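Local atomic coordinates of exopolygalacturonase (Yersinia enterocolitica, PDB entry 2UVF), a protein that is a periplasmic family 28 glycoside hydrolase that probably removes galacturonic acid units from the chain ends of polygalacturonic acid, a main backbone of pectin. Residues Asn387-Met392 / Glu417-Lys422; Thr411-Gln416 / Pro511-Pro516; Ser442-Trp447 / Ser471-Gly476; Met497-Ala502 / Ile515-Tyr520. All blocks are in the same frame, centred on the assembly; numbering follows the deposited sequence.

Interaction 1 (Asn387-Met392 / Glu417-Lys422); sequences NSQNVM and EQEPMK
Gln389 and Lys422 face each other as parallel neighbours, their CA atoms 4.8 Å apart and their side chains on the same face of the sheet. Backbone bonds bracket Gln389: Lys422 N donates to Ser388 O (3.0 Å), and Lys422 O takes the N-H of Asn390 (3.0 Å), the alternation expected of parallel strands. The chain turns a corner at Asn390, and Val391 carries the pairing on with Gly423 and Trp425.

A side-chain bond adds to this. The amide of Gln389 donates a hydrogen bond, nearly in its own plane, to Pro420 O; NE2 and O are 2.9 Å apart and the N-H...O angle is 158°. The same amide lies stacked on the carboxylate of Glu419, with planes 13° apart and the two CD atoms 3.4 Å from each other. His363 holds Glu419 OE1 from outside the pair. Nearby, the amide groups of Asn387 and Gln418 are also stacked, and Gln418 NE2 is bonded to Ala415 O.

Met421 supplies the sulfur and apolar contacts. With CG anti to the backbone N (chi1 180°) and the chain bent beyond it, the thioether folds back along Ser388. There SD accepts a weak bond from Ser388 N (3.5 Å), while CE reaches Val391 CG2 (4.3 Å) beside Phe385 in the interior.

Gln389 is thus held flat by a bond at its NE2 and a carboxylate over its amide, while the buried sulfur of Met421 meets a backbone N-H as well as carbon: polar ordering outside, thioether packing within.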
loop_
_atom_site.group_PDB
_atom_site.type_symbol
_atom_site.label_atom_id
_atom_site.label_comp_id
_atom_site.label_asym_id
_atom_site.label_seq_id
_atom_site.Cartn_x
_atom_site.Cartn_y
_atom_site.Cartn_z
ATOM N N ASN A 387 8.991 -8.573 3.374
ATOM C CA ASN A 387 10.445 -8.830 3.280
ATOM C C ASN A 387 11.032 -8.276 1.986
ATOM O O ASN A 387 11.896 -8.898 1.357
ATOM C CB ASN A 387 10.777 -10.340 3.447
ATOM C CG ASN A 387 10.403 -10.866 4.817
ATOM O OD1 ASN A 387 11.237 -10.915 5.719
ATOM N ND2 ASN A 387 9.129 -11.218 4.997
ATOM N N SER A 388 10.547 -7.089 1.612
ATOM C CA SER A 388 10.915 -6.425 0.367
ATOM C C SER A 388 11.829 -5.233 0.628
ATOM O O SER A 388 12.044 -4.834 1.771
ATOM C CB SER A 388 9.656 -5.990 -0.391
ATOM O OG SER A 388 8.895 -7.119 -0.750
ATOM N N GLN A 389 12.392 -4.673 -0.430
ATOM C CA GLN A 389 13.325 -3.563 -0.246
ATOM C C GLN A 389 13.196 -2.519 -1.322
ATOM O O GLN A 389 13.024 -2.845 -2.491
ATOM C CB GLN A 389 14.768 -4.068 -0.124
ATOM C CG GLN A 389 14.897 -5.241 0.858
ATOM C CD GLN A 389 16.237 -5.325 1.535
ATOM O OE1 GLN A 389 17.261 -4.908 0.985
ATOM N NE2 GLN A 389 16.242 -5.872 2.741
ATOM N N ASN A 390 13.269 -1.252 -0.907
ATOM C CA ASN A 390 13.161 -0.113 -1.827
ATOM C C ASN A 390 11.830 -0.129 -2.610
ATOM O O ASN A 390 11.795 -0.451 -3.789
ATOM C CB ASN A 390 14.411 -0.055 -2.738
ATOM C CG ASN A 390 14.455 1.176 -3.624
ATOM O OD1 ASN A 390 14.752 1.072 -4.816
ATOM N ND2 ASN A 390 14.174 2.349 -3.051
ATOM N N VAL A 391 10.740 0.201 -1.919
ATOM C CA VAL A 391 9.390 0.228 -2.508
ATOM C C VAL A 391 8.744 1.641 -2.463
ATOM O O VAL A 391 9.096 2.491 -1.662
ATOM C CB VAL A 391 8.433 -0.874 -1.913
ATOM C CG1 VAL A 391 9.146 -2.252 -1.819
ATOM C CG2 VAL A 391 7.872 -0.479 -0.545
ATOM N N MET A 392 7.808 1.887 -3.358
ATOM C CA MET A 392 7.275 3.233 -3.543
ATOM C C MET A 392 5.827 3.124 -3.968
ATOM O O MET A 392 5.517 2.319 -4.821
ATOM C CB MET A 392 8.060 3.918 -4.646
ATOM C CG MET A 392 7.980 5.395 -4.640
ATOM S SD MET A 392 8.646 5.992 -6.204
ATOM C CE MET A 392 10.413 5.769 -5.969
ATOM N N GLU A 417 15.912 -15.676 8.437
ATOM C CA GLU A 417 16.168 -16.445 7.191
ATOM C C GLU A 417 15.880 -15.591 5.937
ATOM O O GLU A 417 16.143 -16.006 4.797
ATOM C CB GLU A 417 15.314 -17.730 7.150
ATOM C CG GLU A 417 15.765 -18.841 8.122
ATOM C CD GLU A 417 14.783 -20.025 8.208
ATOM O OE1 GLU A 417 14.809 -20.738 9.242
ATOM O OE2 GLU A 417 13.999 -20.249 7.252
ATOM N N GLN A 418 15.340 -14.393 6.180
ATOM C CA GLN A 418 14.835 -13.487 5.143
ATOM C C GLN A 418 15.268 -12.043 5.443
ATOM O O GLN A 418 15.522 -11.678 6.593
ATOM C CB GLN A 418 13.293 -13.571 5.058
ATOM C CG GLN A 418 12.655 -14.773 5.810
ATOM C CD GLN A 418 11.170 -14.588 6.091
ATOM O OE1 GLN A 418 10.361 -14.512 5.156
ATOM N NE2 GLN A 418 10.802 -14.529 7.374
ATOM N N GLU A 419 15.365 -11.250 4.381
ATOM C CA GLU A 419 15.650 -9.811 4.430
ATOM C C GLU A 419 14.738 -9.033 5.367
ATOM O O GLU A 419 13.570 -9.373 5.521
ATOM C CB GLU A 419 15.343 -9.236 3.068
ATOM C CG GLU A 419 16.457 -9.096 2.086
ATOM C CD GLU A 419 15.891 -8.646 0.763
ATOM O OE1 GLU A 419 16.675 -8.401 -0.169
ATOM O OE2 GLU A 419 14.637 -8.551 0.661
ATOM N N PRO A 420 15.244 -7.937 5.958
ATOM C CA PRO A 420 14.264 -7.075 6.593
ATOM C C PRO A 420 13.399 -6.372 5.518
ATOM O O PRO A 420 13.840 -6.235 4.362
ATOM C CB PRO A 420 15.129 -6.090 7.377
ATOM C CG PRO A 420 16.400 -6.041 6.646
ATOM C CD PRO A 420 16.617 -7.414 6.098
ATOM N N MET A 421 12.160 -6.014 5.888
ATOM C CA MET A 421 11.325 -5.117 5.084
ATOM C C MET A 421 11.936 -3.705 5.214
ATOM O O MET A 421 11.710 -3.017 6.215
ATOM C CB MET A 421 9.866 -5.197 5.579
ATOM C CG MET A 421 8.816 -4.325 4.869
ATOM S SD MET A 421 8.643 -4.558 3.098
ATOM C CE MET A 421 9.426 -3.050 2.488
ATOM N N LYS A 422 12.727 -3.293 4.215
ATOM C CA LYS A 422 13.570 -2.090 4.331
ATOM C C LYS A 422 13.427 -1.109 3.160
ATOM O O LYS A 422 13.723 -1.449 2.020
ATOM C CB LYS A 422 15.056 -2.500 4.521
ATOM C CG LYS A 422 16.062 -1.346 4.522
ATOM C CD LYS A 422 17.525 -1.787 4.755
ATOM C CE LYS A 422 18.453 -0.574 4.498
ATOM N NZ LYS A 422 19.944 -0.860 4.396
#

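Interaction 2 (Thr411-Gln416 / Pro511-Pro516); sequences TGEKAQ and PPAKIP
Glu413 and Ala513 mark the closest backbone approach of two irregular loops at the surface of the beta-helix, one after strand 405-408 and one after strand 493-500; their CA atoms are 4.4 Å apart. What joins the backbones is the carbonyl of Pro511, which Glu413 N reaches with a nearly straight bond (2.9 Å, N-H...O angle 170°), the donor tilted from the carbonyl plane. Gly412 CA sits 3.3 Å from the same Pro511 O, an approach made by bare backbone at a residue of positive phi. A water also donates to Pro511 O (2.8 Å); it gives its other proton to Thr411 O and accepts from Lys414 N, tying the loop 411-416 to the carbonyl a second time.

Among the side chains, Glu413 does most. CG stands anti to the backbone N (chi1 -153°) and the chain bends at the next bond, so the carboxylate reaches across to Ala513 and Lys514. OE1 faces the N-H of Lys514, but the separation is improbably short and the exact geometry is doubtful. OE2 lies alongside Lys514 CB (3.5 Å), while the ammonium of Lys514 turns elsewhere, with NZ 6.4 Å from OE2. On the flank, Lys414 CG rests against the Pro511 ring at its CG (3.6 Å).

The contact therefore rests mainly on Pro511 O, which takes Glu413 N and a bridging water, with a less certain share for the Glu413 carboxylate. The opposite charges of Glu413 and Lys514 lie too far apart for a salt bridge, and apolar cover is slight, chiefly the Lys414 chain on the Pro511 ring.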
loop_
_atom_site.group_PDB
_atom_site.type_symbol
_atom_site.label_atom_id
_atom_site.label_comp_id
_atom_site.label_asym_id
_atom_site.label_seq_id
_atom_site.Cartn_x
_atom_site.Cartn_y
_atom_site.Cartn_z
ATOM N N THR A 411 7.658 -13.850 11.081
ATOM C CA THR A 411 7.191 -14.042 12.449
ATOM C C THR A 411 8.044 -15.053 13.222
ATOM O O THR A 411 8.299 -16.171 12.747
ATOM C CB THR A 411 5.669 -14.445 12.512
ATOM O OG1 THR A 411 5.463 -15.748 11.953
ATOM C CG2 THR A 411 4.824 -13.477 11.738
ATOM N N GLY A 412 8.473 -14.639 14.410
ATOM C CA GLY A 412 9.172 -15.516 15.346
ATOM C C GLY A 412 10.668 -15.603 15.116
ATOM O O GLY A 412 11.262 -14.710 14.502
ATOM N N GLU A 413 11.264 -16.700 15.596
ATOM C CA GLU A 413 12.718 -16.884 15.613
ATOM C C GLU A 413 13.332 -17.138 14.243
ATOM O O GLU A 413 14.443 -16.681 13.975
ATOM C CB GLU A 413 13.110 -18.004 16.590
ATOM C CG GLU A 413 14.517 -17.874 17.184
ATOM C CD GLU A 413 14.726 -16.603 18.037
ATOM O OE1 GLU A 413 13.735 -16.013 18.511
ATOM O OE2 GLU A 413 15.893 -16.202 18.251
ATOM N N LYS A 414 12.621 -17.874 13.389
ATOM C CA LYS A 414 13.121 -18.224 12.053
ATOM C C LYS A 414 13.111 -17.052 11.064
ATOM O O LYS A 414 13.553 -17.208 9.923
ATOM C CB LYS A 414 12.297 -19.373 11.455
ATOM C CG LYS A 414 12.233 -20.642 12.275
ATOM C CD LYS A 414 13.238 -21.673 11.805
ATOM C CE LYS A 414 12.879 -23.058 12.329
ATOM N NZ LYS A 414 13.705 -24.108 11.669
ATOM N N ALA A 415 12.601 -15.898 11.502
ATOM C CA ALA A 415 12.327 -14.750 10.623
ATOM C C ALA A 415 13.520 -14.247 9.808
ATOM O O ALA A 415 13.388 -13.995 8.605
ATOM C CB ALA A 415 11.695 -13.607 11.411
ATOM N N GLN A 416 14.675 -14.122 10.455
ATOM C CA GLN A 416 15.906 -13.615 9.806
ATOM C C GLN A 416 16.505 -14.504 8.683
ATOM O O GLN A 416 17.487 -14.112 8.042
ATOM C CB GLN A 416 16.972 -13.199 10.851
ATOM C CG GLN A 416 17.427 -14.301 11.815
ATOM C CD GLN A 416 16.457 -14.550 12.974
ATOM O OE1 GLN A 416 15.243 -14.401 12.831
ATOM N NE2 GLN A 416 17.000 -14.944 14.129
ATOM N N PRO A 511 8.372 -21.187 15.482
ATOM C CA PRO A 511 9.181 -21.005 16.702
ATOM C C PRO A 511 9.097 -19.574 17.269
ATOM O O PRO A 511 9.352 -18.612 16.537
ATOM C CB PRO A 511 10.611 -21.321 16.233
ATOM C CG PRO A 511 10.434 -22.171 15.027
ATOM C CD PRO A 511 9.197 -21.649 14.349
ATOM N N PRO A 512 8.708 -19.437 18.559
ATOM C CA PRO A 512 8.664 -18.155 19.280
ATOM C C PRO A 512 9.967 -17.359 19.176
ATOM O O PRO A 512 11.018 -17.929 18.874
ATOM C CB PRO A 512 8.438 -18.586 20.731
ATOM C CG PRO A 512 7.705 -19.866 20.626
ATOM C CD PRO A 512 8.249 -20.553 19.412
ATOM N N ALA A 513 9.896 -16.053 19.425
ATOM C CA ALA A 513 11.093 -15.211 19.401
ATOM C C ALA A 513 11.793 -15.147 20.761
ATOM O O ALA A 513 11.145 -14.937 21.796
ATOM C CB ALA A 513 10.769 -13.808 18.898
ATOM N N LYS A 514 13.117 -15.324 20.734
ATOM C CA LYS A 514 13.981 -15.208 21.923
ATOM C C LYS A 514 14.241 -13.740 22.296
ATOM O O LYS A 514 13.984 -13.338 23.437
ATOM C CB LYS A 514 15.306 -15.976 21.732
ATOM C CG LYS A 514 15.162 -17.500 21.531
ATOM C CD LYS A 514 14.540 -18.220 22.752
ATOM C CE LYS A 514 15.590 -18.758 23.738
ATOM N NZ LYS A 514 16.381 -17.693 24.436
ATOM N N ILE A 515 14.762 -12.957 21.344
ATOM C CA ILE A 515 14.809 -11.489 21.468
ATOM C C ILE A 515 13.435 -10.905 21.065
ATOM O O ILE A 515 13.017 -11.022 19.898
ATOM C CB ILE A 515 15.952 -10.840 20.621
ATOM C CG1 ILE A 515 17.330 -11.394 21.014
ATOM C CG2 ILE A 515 15.905 -9.302 20.732
ATOM C CD1 ILE A 515 18.507 -10.782 20.222
ATOM N N PRO A 516 12.730 -10.275 22.031
ATOM C CA PRO A 516 11.334 -9.843 21.826
ATOM C C PRO A 516 11.123 -8.607 20.913
ATOM O O PRO A 516 12.082 -7.902 20.553
ATOM C CB PRO A 516 10.833 -9.578 23.253
ATOM C CG PRO A 516 12.065 -9.236 24.035
ATOM C CD PRO A 516 13.231 -9.937 23.377
HETATM O O HOH W 1 9.807 -18.390 13.813
#

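Interaction 3 (Ser442-Trp447 / Ser471-Gly476). With ADA (alpha-D-galactopyranuronic acid), chain C; ADA (alpha-D-galactopyranuronic acid), chain B.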
loop_
_atom_site.group_PDB
_atom_site.type_symbol
_atom_site.label_atom_id
_atom_site.label_comp_id
_atom_site.label_asym_id
_atom_site.label_seq_id
_atom_site.Cartn_x
_atom_site.Cartn_y
_atom_site.Cartn_z
ATOM N N SER A 442 2.307 -6.180 12.243
ATOM C CA SER A 442 2.079 -7.367 13.133
ATOM C C SER A 442 3.120 -8.452 12.887
ATOM O O SER A 442 3.764 -8.900 13.828
ATOM C CB SER A 442 0.665 -7.941 13.121
ATOM O OG SER A 442 0.691 -9.330 13.431
ATOM N N HIS A 443 3.285 -8.844 11.626
ATOM C CA HIS A 443 4.443 -9.651 11.197
ATOM C C HIS A 443 5.693 -8.758 11.164
ATOM O O HIS A 443 6.005 -8.174 10.134
ATOM C CB HIS A 443 4.206 -10.300 9.813
ATOM C CG HIS A 443 3.141 -11.361 9.796
ATOM N ND1 HIS A 443 2.874 -12.113 8.658
ATOM C CD2 HIS A 443 2.295 -11.815 10.775
ATOM C CE1 HIS A 443 1.904 -12.973 8.932
ATOM N NE2 HIS A 443 1.535 -12.815 10.210
ATOM N N THR A 444 6.387 -8.640 12.297
ATOM C CA THR A 444 7.559 -7.745 12.402
ATOM C C THR A 444 8.919 -8.458 12.565
ATOM O O THR A 444 9.949 -7.806 12.821
ATOM C CB THR A 444 7.381 -6.702 13.523
ATOM O OG1 THR A 444 7.098 -7.375 14.751
ATOM C CG2 THR A 444 6.238 -5.743 13.201
ATOM N N GLY A 445 8.905 -9.781 12.382
ATOM C CA GLY A 445 10.072 -10.669 12.518
ATOM C C GLY A 445 11.454 -10.210 12.080
ATOM O O GLY A 445 12.335 -10.036 12.912
ATOM N N ALA A 446 11.670 -10.043 10.782
ATOM C CA ALA A 446 12.993 -9.635 10.283
ATOM C C ALA A 446 13.266 -8.123 10.375
ATOM O O ALA A 446 14.306 -7.647 9.906
ATOM C CB ALA A 446 13.220 -10.136 8.847
ATOM N N TRP A 447 12.350 -7.384 11.004
ATOM C CA TRP A 447 12.397 -5.912 11.093
ATOM C C TRP A 447 11.696 -5.210 9.924
ATOM O O TRP A 447 11.874 -5.569 8.765
ATOM C CB TRP A 447 13.832 -5.368 11.285
ATOM C CG TRP A 447 14.372 -5.573 12.689
ATOM C CD1 TRP A 447 15.267 -6.527 13.094
ATOM C CD2 TRP A 447 14.036 -4.816 13.872
ATOM N NE1 TRP A 447 15.511 -6.410 14.446
ATOM C CE2 TRP A 447 14.773 -5.371 14.947
ATOM C CE3 TRP A 447 13.187 -3.731 14.123
ATOM C CZ2 TRP A 447 14.685 -4.875 16.256
ATOM C CZ3 TRP A 447 13.103 -3.233 15.422
ATOM C CH2 TRP A 447 13.849 -3.806 16.472
ATOM N N SER A 471 5.220 -9.957 21.478
ATOM C CA SER A 471 6.547 -10.337 21.958
ATOM C C SER A 471 7.083 -11.634 21.332
ATOM O O SER A 471 8.298 -11.770 21.132
ATOM C CB SER A 471 6.544 -10.448 23.489
ATOM O OG SER A 471 7.825 -10.782 23.995
ATOM N N THR A 472 6.185 -12.571 21.018
ATOM C CA THR A 472 6.577 -13.833 20.360
ATOM C C THR A 472 7.024 -13.674 18.898
ATOM O O THR A 472 7.851 -14.457 18.421
ATOM C CB THR A 472 5.490 -14.943 20.455
ATOM O OG1 THR A 472 4.228 -14.459 19.969
ATOM C CG2 THR A 472 5.335 -15.429 21.894
ATOM N N ILE A 473 6.497 -12.669 18.199
ATOM C CA ILE A 473 6.887 -12.407 16.800
ATOM C C ILE A 473 8.326 -11.877 16.680
ATOM O O ILE A 473 9.035 -12.161 15.701
ATOM C CB ILE A 473 5.867 -11.486 16.074
ATOM C CG1 ILE A 473 4.566 -12.253 15.833
ATOM C CG2 ILE A 473 6.428 -11.004 14.736
ATOM C CD1 ILE A 473 3.344 -11.403 15.667
ATOM N N GLY A 474 8.758 -11.119 17.680
ATOM C CA GLY A 474 10.104 -10.566 17.687
ATOM C C GLY A 474 10.264 -9.481 16.646
ATOM O O GLY A 474 9.277 -9.032 16.048
ATOM N N GLY A 475 11.510 -9.072 16.423
ATOM C CA GLY A 475 11.807 -7.976 15.508
ATOM C C GLY A 475 11.153 -6.680 15.963
ATOM O O GLY A 475 11.315 -6.256 17.113
ATOM N N GLY A 476 10.394 -6.063 15.063
ATOM C CA GLY A 476 9.736 -4.803 15.343
ATOM C C GLY A 476 9.821 -3.872 14.150
ATOM O O GLY A 476 10.098 -4.295 13.032
HETATM C C1 ADA C . -0.784 -10.560 8.265
HETATM C C2 ADA C . 0.255 -9.665 7.558
HETATM C C3 ADA C . -0.123 -9.603 6.065
HETATM C C4 ADA C . -0.134 -11.038 5.453
HETATM C C5 ADA C . -1.127 -11.927 6.233
HETATM C C6 ADA C . -1.276 -13.415 5.812
HETATM O O2 ADA C . 0.314 -8.356 8.157
HETATM O O3 ADA C . 0.750 -8.728 5.357
HETATM O O4 ADA C . 1.173 -11.622 5.463
HETATM O O5 ADA C . -0.845 -11.894 7.665
HETATM O O6B ADA C . -1.227 -14.260 6.733
HETATM O O6A ADA C . -1.451 -13.694 4.600
HETATM C C1 ADA B . -5.017 -8.174 8.560
HETATM C C2 ADA B . -4.518 -9.033 7.380
HETATM C C3 ADA B . -4.405 -10.483 7.902
HETATM C C4 ADA B . -3.173 -10.503 8.823
HETATM C C5 ADA B . -3.500 -9.568 10.002
HETATM C C6 ADA B . -2.298 -9.449 10.967
HETATM O O1 ADA B . -6.263 -8.657 9.143
HETATM O O2 ADA B . -5.329 -8.921 6.233
HETATM O O3 ADA B . -4.370 -11.478 6.848
HETATM O O4 ADA B . -2.066 -9.907 8.101
HETATM O O5 ADA B . -3.939 -8.215 9.546
HETATM O O6B ADA B . -1.408 -8.602 10.698
HETATM O O6A ADA B . -2.277 -10.201 11.975
#
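This is a loop-to-loop contact beside the sugar-binding cleft: the loop after strand 438-441, running from Ser442 to Trp447, packs on the glycine-rich segment 471-476 that leads into strand 476-490. Its centre is Thr444 O, which accepts two N-H groups from opposite faces of its plane: Trp447 N (3.0 Å), closing a type I beta turn, and Gly476 N (2.9 Å) from the other loop. Thr444 OG1 lies near Gly474 O and is also bonded to Ser469 OG.

Bare backbone at Gly475 and Gly476 lies against the Trp447 indole; at Gly475 a side chain would also run into Thr444 O and Gly445 O. Gly475 CA stands over the five-membered ring, 4.1 Å from its centroid and 14° off the normal, a CH-pi contact, and the peptide joining the two glycines covers the same face. Arg478 adds a cation-pi contact to this indole. Ile473 fills the other end, its CD1 3.1 Å from Ser442 O and its CG2 3.4 Å from Thr444 N.

His443, at the centre of an inverse gamma turn, lays one ring face against the galacturonate of chain C, with CE1 3.2 Å from O5. Tyr233 OH bonds His443 ND1 and helps fix the ring's rotation. Ser442 CB approaches the carboxylate of the chain B sugar, 3.3 Å from O6B.

A loop that offers Ser442 and His443 to the bound digalacturonate, backed by the next coil's loop, fits the galacturonate cleft of a family 28 parallel beta-helix, which Asp402, Asn406, His355 and Arg240 also line.

Interaction 4 (Met497-Ala502 / Ile515-Tyr520)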
loop_
_atom_site.group_PDB
_atom_site.type_symbol
_atom_site.label_atom_id
_atom_site.label_comp_id
_atom_site.label_asym_id
_atom_site.label_seq_id
_atom_site.Cartn_x
_atom_site.Cartn_y
_atom_site.Cartn_z
ATOM N N MET A 497 0.411 2.041 18.477
ATOM C CA MET A 497 1.623 1.257 18.599
ATOM C C MET A 497 1.351 0.279 19.738
ATOM O O MET A 497 1.527 0.624 20.907
ATOM C CB MET A 497 2.804 2.148 18.963
ATOM C CG MET A 497 3.056 3.323 18.037
ATOM S SD MET A 497 4.574 4.190 18.494
ATOM C CE MET A 497 5.822 2.979 18.118
ATOM N N THR A 498 0.874 -0.919 19.412
ATOM C CA THR A 498 0.634 -1.941 20.432
ATOM C C THR A 498 1.684 -3.034 20.367
ATOM O O THR A 498 2.146 -3.393 19.281
ATOM C CB THR A 498 -0.776 -2.554 20.363
ATOM O OG1 THR A 498 -1.201 -2.662 18.998
ATOM C CG2 THR A 498 -1.760 -1.689 21.116
ATOM N N LEU A 499 2.068 -3.525 21.547
ATOM C CA LEU A 499 3.066 -4.591 21.713
ATOM C C LEU A 499 2.541 -5.555 22.773
ATOM O O LEU A 499 2.555 -5.250 23.974
ATOM C CB LEU A 499 4.413 -4.010 22.150
ATOM C CG LEU A 499 5.732 -4.571 21.611
ATOM C CD1 LEU A 499 6.892 -3.738 22.145
ATOM C CD2 LEU A 499 5.931 -6.050 21.933
ATOM N N ASP A 500 2.070 -6.716 22.329
ATOM C CA ASP A 500 1.390 -7.644 23.227
ATOM C C ASP A 500 2.259 -8.883 23.614
ATOM O O ASP A 500 2.264 -9.895 22.899
ATOM C CB ASP A 500 0.004 -8.037 22.644
ATOM C CG ASP A 500 -0.783 -6.828 22.058
ATOM O OD1 ASP A 500 -0.167 -5.935 21.436
ATOM O OD2 ASP A 500 -2.031 -6.779 22.197
ATOM N N TYR A 501 2.993 -8.767 24.740
ATOM C CA TYR A 501 3.861 -9.830 25.321
ATOM C C TYR A 501 3.152 -11.085 25.786
ATOM O O TYR A 501 2.169 -11.000 26.499
ATOM C CB TYR A 501 4.701 -9.314 26.503
ATOM C CG TYR A 501 5.396 -10.413 27.363
ATOM C CD1 TYR A 501 6.586 -10.989 26.961
ATOM C CD2 TYR A 501 4.870 -10.840 28.570
ATOM C CE1 TYR A 501 7.206 -11.961 27.701
ATOM C CE2 TYR A 501 5.498 -11.804 29.319
ATOM C CZ TYR A 501 6.674 -12.362 28.878
ATOM O OH TYR A 501 7.324 -13.320 29.612
ATOM N N ALA A 502 3.683 -12.250 25.426
ATOM C CA ALA A 502 2.919 -13.503 25.491
ATOM C C ALA A 502 3.245 -14.368 26.699
ATOM O O ALA A 502 3.265 -13.908 27.833
ATOM C CB ALA A 502 3.118 -14.294 24.259
ATOM N N ILE A 515 14.762 -12.957 21.344
ATOM C CA ILE A 515 14.809 -11.489 21.468
ATOM C C ILE A 515 13.435 -10.905 21.065
ATOM O O ILE A 515 13.017 -11.022 19.898
ATOM C CB ILE A 515 15.952 -10.840 20.621
ATOM C CG1 ILE A 515 17.330 -11.394 21.014
ATOM C CG2 ILE A 515 15.905 -9.302 20.732
ATOM C CD1 ILE A 515 18.507 -10.782 20.222
ATOM N N PRO A 516 12.730 -10.275 22.031
ATOM C CA PRO A 516 11.334 -9.843 21.826
ATOM C C PRO A 516 11.123 -8.607 20.913
ATOM O O PRO A 516 12.082 -7.902 20.553
ATOM C CB PRO A 516 10.833 -9.578 23.253
ATOM C CG PRO A 516 12.065 -9.236 24.035
ATOM C CD PRO A 516 13.231 -9.937 23.377
ATOM N N ALA A 517 9.862 -8.371 20.551
ATOM C CA ALA A 517 9.486 -7.320 19.607
ATOM C C ALA A 517 9.482 -5.951 20.268
ATOM O O ALA A 517 9.223 -5.830 21.472
ATOM C CB ALA A 517 8.122 -7.617 18.973
ATOM N N GLN A 518 9.759 -4.928 19.460
ATOM C CA GLN A 518 9.872 -3.549 19.936
ATOM C C GLN A 518 9.698 -2.532 18.808
ATOM O O GLN A 518 10.123 -2.756 17.674
ATOM C CB GLN A 518 11.214 -3.332 20.654
ATOM C CG GLN A 518 12.448 -3.685 19.810
ATOM C CD GLN A 518 13.689 -4.033 20.643
ATOM O OE1 GLN A 518 14.190 -3.208 21.412
ATOM N NE2 GLN A 518 14.197 -5.253 20.468
ATOM N N PHE A 519 9.064 -1.415 19.145
ATOM C CA PHE A 519 8.956 -0.273 18.250
ATOM C C PHE A 519 9.766 0.888 18.812
ATOM O O PHE A 519 9.646 1.233 19.986
ATOM C CB PHE A 519 7.494 0.134 18.061
ATOM C CG PHE A 519 6.639 -0.936 17.438
ATOM C CD1 PHE A 519 6.821 -1.306 16.103
ATOM C CD2 PHE A 519 5.640 -1.566 18.182
ATOM C CE1 PHE A 519 6.038 -2.297 15.521
ATOM C CE2 PHE A 519 4.844 -2.544 17.612
ATOM C CZ PHE A 519 5.043 -2.915 16.277
ATOM N N TYR A 520 10.624 1.457 17.975
ATOM C CA TYR A 520 11.412 2.618 18.364
ATOM C C TYR A 520 11.790 3.502 17.169
ATOM O O TYR A 520 11.839 3.040 16.017
ATOM C CB TYR A 520 12.634 2.220 19.220
ATOM C CG TYR A 520 13.740 1.496 18.497
ATOM C CD1 TYR A 520 14.738 2.203 17.831
ATOM C CD2 TYR A 520 13.803 0.096 18.498
ATOM C CE1 TYR A 520 15.761 1.535 17.153
ATOM C CE2 TYR A 520 14.825 -0.580 17.828
ATOM C CZ TYR A 520 15.797 0.146 17.163
ATOM O OH TYR A 520 16.805 -0.514 16.491
#
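Ala517 meets Leu499 at the start of the contact, just before strand 518-532 begins. Both leucine methyls straddle the carbonyl oxygen of Ala517, CD1 at 3.2 Å and CD2 at 3.3 Å, and CD2 also faces Ala517 CB at 4.0 Å. CB of Gln518 points away from strand 493-500, and Leu499 CD1 meets the backbone there, 3.7 Å from Gln518 CA; the N-H of this residue probably bonds Gly475 O of the preceding coil.

Phe519 turns back in and carries the rest. With CG anti to the carbonyl carbon (chi1 -62°), its ring reaches strand 493-500 edge first: Thr498 O lies in the ring plane, 3.3 Å from CE2, so the C-H edge, probably slightly positive, meets a carbonyl oxygen. Met497 comes past in the reverse direction and sets its CE 3.3 Å from Phe519 CB, a tight apolar touch, oblique to the ring. Ala467 and Ser469 of strand 463-470 pack on Phe519 too. CB of Tyr520 points away again, and its OH bonds Arg478.

The two short strand segments run at 154° to each other with axes 7.9 Å apart; they meet through side chains and are not bridged by backbone bonds. Their backbones pair with neighbouring coils instead, Met497 with Glu540 and Lys542 among them. Inward-facing side chains from strands on different faces, meeting across the interior while each strand is stacked in parallel on the next turn, make the core of a right-handed parallel beta-helix.

Interaction 4 is the buried one, apolar side chains meeting across the interior of the beta-helix, whereas interaction 2 is a surface contact of loops, polar and water-assisted. Interactions 1 and 3 fall between, partly buried, mixing backbone bonds with stacked or aromatic groups; of the four, interaction 3 holds residues of the sugar pocket. Interaction 3 touches each of the other three. Met421 N of interaction 1 probably bonds Trp447 O of interaction 3, and Gly412 N of interaction 2 probably bonds Ile473 O. Segment 515-520 of interaction 4 overlaps the loop 511-516 of interaction 2, so the chain runs there from exposed loop into strand.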